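Extracellular solute-binding protein family 1 (Pseudothermotoga lettingae, PDB 5CI5) probably captures a sugar outside the cytoplasmic membrane for uptake by an ABC transporter, and holds alpha-D-tagatose in this crystal. Local coordinates at residues 328-331 and 332-336. Residues are numbered along the deposited sequence; the frame is centred on the assembly and turned at random.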
ATOM      1  N   TRP A 328     -19.012  -6.245  -0.401  1.00 10.17           N
ATOM      2  CA  TRP A 328     -17.848  -6.143  -1.265  1.00 11.09           C
ATOM      3  C   TRP A 328     -18.235  -6.283  -2.739  1.00 13.94           C
ATOM      4  O   TRP A 328     -17.633  -5.638  -3.577  1.00 11.77           O
ATOM      5  CB  TRP A 328     -16.767  -7.152  -0.879  1.00  9.74           C
ATOM      6  CG  TRP A 328     -15.637  -6.444  -0.231  1.00 10.06           C
ATOM      7  CD1 TRP A 328     -15.334  -6.427   1.114  1.00 14.44           C
ATOM      8  CD2 TRP A 328     -14.678  -5.597  -0.865  1.00 10.90           C
ATOM      9  NE1 TRP A 328     -14.226  -5.639   1.334  1.00 16.05           N
ATOM     10  CE2 TRP A 328     -13.808  -5.119   0.138  1.00 11.96           C
ATOM     11  CE3 TRP A 328     -14.458  -5.207  -2.179  1.00  9.52           C
ATOM     12  CZ2 TRP A 328     -12.735  -4.271  -0.143  1.00 11.22           C
ATOM     13  CZ3 TRP A 328     -13.390  -4.372  -2.456  1.00 12.92           C
ATOM     14  CH2 TRP A 328     -12.556  -3.900  -1.435  1.00 11.25           C
HETATM   15  N   MSE A 329     -19.243  -7.102  -3.051  0.64 11.86           N
HETATM   16  CA  MSE A 329     -19.728  -7.168  -4.427  0.64 12.09           C
HETATM   17  C   MSE A 329     -20.201  -5.789  -4.894  0.64 11.59           C
HETATM   18  O   MSE A 329     -19.872  -5.336  -5.996  0.64 12.50           O
HETATM   19  CB  MSE A 329     -20.860  -8.188  -4.569  0.64 11.78           C
HETATM   20  CG  MSE A 329     -20.367  -9.596  -4.744  0.64 16.06           C
HETATM   21 SE   MSE A 329     -19.462  -9.864  -6.465  0.64 47.71          SE
HETATM   22  CE  MSE A 329     -20.997 -10.410  -7.525  0.64 17.21           C
ATOM     23  N   LYS A 330     -20.973  -5.113  -4.056  1.00 11.56           N
ATOM     24  CA  LYS A 330     -21.465  -3.799  -4.402  1.00  9.81           C
ATOM     25  C   LYS A 330     -20.340  -2.788  -4.535  1.00 13.59           C
ATOM     26  O   LYS A 330     -20.328  -1.963  -5.459  1.00 17.41           O
ATOM     27  CB  LYS A 330     -22.490  -3.337  -3.365  1.00 18.80           C
ATOM     28  CG  LYS A 330     -23.123  -1.989  -3.695  1.00 25.24           C
ATOM     29  CD  LYS A 330     -24.275  -1.699  -2.769  1.00 30.97           C
ATOM     30  CE  LYS A 330     -24.953  -0.376  -3.102  1.00 45.83           C
ATOM     31  NZ  LYS A 330     -26.088  -0.100  -2.161  1.00 51.73           N
ATOM     32  N   TRP A 331     -19.391  -2.846  -3.621  1.00 12.97           N
ATOM     33  CA  TRP A 331     -18.232  -1.961  -3.683  1.00 12.58           C
ATOM     34  C   TRP A 331     -17.474  -2.111  -5.003  1.00 15.11           C
ATOM     35  O   TRP A 331     -17.198  -1.128  -5.683  1.00 14.18           O
ATOM     36  CB  TRP A 331     -17.292  -2.231  -2.503  1.00 12.67           C
ATOM     37  CG  TRP A 331     -16.232  -1.212  -2.424  1.00 13.60           C
ATOM     38  CD1 TRP A 331     -15.175  -1.070  -3.273  1.00 16.09           C
ATOM     39  CD2 TRP A 331     -16.124  -0.172  -1.460  1.00 10.52           C
ATOM     40  NE1 TRP A 331     -14.401   0.005  -2.894  1.00 15.24           N
ATOM     41  CE2 TRP A 331     -14.968   0.577  -1.785  1.00 12.47           C
ATOM     42  CE3 TRP A 331     -16.879   0.194  -0.344  1.00 13.34           C
ATOM     43  CZ2 TRP A 331     -14.549   1.669  -1.027  1.00 15.83           C
ATOM     44  CZ3 TRP A 331     -16.463   1.284   0.405  1.00 14.46           C
ATOM     45  CH2 TRP A 331     -15.313   2.013   0.050  1.00 15.13           C
ATOM     46  N   VAL A 332     -17.146  -3.339  -5.385  1.00 12.84           N
ATOM     47  CA  VAL A 332     -16.440  -3.574  -6.644  1.00 14.58           C
ATOM     48  C   VAL A 332     -17.246  -3.134  -7.856  1.00 15.83           C
ATOM     49  O   VAL A 332     -16.689  -2.563  -8.806  1.00 17.56           O
ATOM     50  CB  VAL A 332     -16.082  -5.062  -6.806  1.00 21.34           C
ATOM     51  CG1 VAL A 332     -15.778  -5.409  -8.290  1.00 25.90           C
ATOM     52  CG2 VAL A 332     -14.926  -5.361  -5.932  1.00 19.40           C
ATOM     53  N   GLU A 333     -18.541  -3.432  -7.839  1.00 15.89           N
ATOM     54  CA  GLU A 333     -19.438  -3.052  -8.935  1.00 19.63           C
ATOM     55  C   GLU A 333     -19.366  -1.561  -9.165  1.00 17.97           C
ATOM     56  O   GLU A 333     -19.303  -1.092 -10.303  1.00 25.99           O
ATOM     57  CB  GLU A 333     -20.898  -3.459  -8.638  1.00 28.25           C
ATOM     58  CG  GLU A 333     -21.989  -2.502  -9.218  1.00 47.92           C
ATOM     59  CD  GLU A 333     -23.425  -2.803  -8.732  1.00 61.04           C
ATOM     60  OE1 GLU A 333     -23.626  -3.230  -7.566  1.00 55.86           O
ATOM     61  OE2 GLU A 333     -24.368  -2.592  -9.529  1.00 63.97           O
ATOM     62  N   GLU A 334     -19.413  -0.811  -8.078  1.00 18.60           N
ATOM     63  CA  GLU A 334     -19.484   0.632  -8.171  1.00 25.13           C
ATOM     64  C   GLU A 334     -18.140   1.285  -8.419  1.00 25.26           C
ATOM     65  O   GLU A 334     -18.053   2.225  -9.211  1.00 23.90           O
ATOM     66  CB  GLU A 334     -20.099   1.204  -6.901  1.00 26.74           C
ATOM     67  CG  GLU A 334     -21.555   0.832  -6.740  1.00 40.36           C
ATOM     68  CD  GLU A 334     -22.177   1.422  -5.492  1.00 49.84           C
ATOM     69  OE1 GLU A 334     -21.424   1.981  -4.659  1.00 47.70           O
ATOM     70  OE2 GLU A 334     -23.417   1.321  -5.346  1.00 51.79           O
ATOM     71  N   LYS A 335     -17.096   0.799  -7.749  1.00 16.01           N
ATOM     72  CA  LYS A 335     -15.828   1.536  -7.705  1.00 14.86           C
ATOM     73  C   LYS A 335     -14.661   0.879  -8.438  1.00 16.16           C
ATOM     74  O   LYS A 335     -13.678   1.555  -8.737  1.00 18.46           O
ATOM     75  CB  LYS A 335     -15.409   1.785  -6.246  1.00 19.53           C
ATOM     76  CG  LYS A 335     -16.427   2.590  -5.402  1.00 24.96           C
ATOM     77  CD  LYS A 335     -16.927   3.886  -6.067  1.00 34.17           C
ATOM     78  CE  LYS A 335     -16.047   5.071  -5.722  1.00 36.78           C
ATOM     79  NZ  LYS A 335     -16.320   6.259  -6.573  1.00 38.44           N
ATOM     80  N   GLY A 336     -14.729  -0.428  -8.694  1.00 11.99           N
ATOM     81  CA  GLY A 336     -13.667  -1.088  -9.435  1.00 12.76           C
ATOM     82  C   GLY A 336     -12.324  -1.204  -8.722  1.00 12.07           C
ATOM     83  O   GLY A 336     -11.322  -1.441  -9.372  1.00 14.59           O
TER
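W331 and K335 meet one turn apart near the end of helix 325-335, CG of the lysine lying 4.1 Å above one face of the indole, toward its rim. With CG anti to the backbone N (chi1 -171°), the indole projects out from the helix, its NE1 edge turned to the K335 chain, 3.9 Å from CB. A second contact, purely apolar, is made by V332 CG2, which sits at the edge of the W328 ring in its plane, 3.8 Å from CE3, while W331 CG lies over one face of that ring.

Polar contacts begin with the backbone. Of the four i to i+4 bonds from V332 N to K335 N, the one to W328 O is the straightest, at 173°. G336 N then reaches V332 O, although G336 itself leaves the helix with positive phi. The indole NE1 of W331 bonds to G337 O just beyond.

K330 runs extended past E334, whose OE2 approaches CE at 3.2 Å but stays 4.4 Å from NZ, too far for a salt bridge.

A leucine in place of W331 would probably leave G337 O without this donor and K335 without its flat support. The chemistry is thus divided: W331 packs on T39 and V43 of helix 37-51, and W328 and V332 touch P340 of strand 339-340, turning this side to the protein interior, whereas the exposed K330 and E334 probably attract each other only weakly.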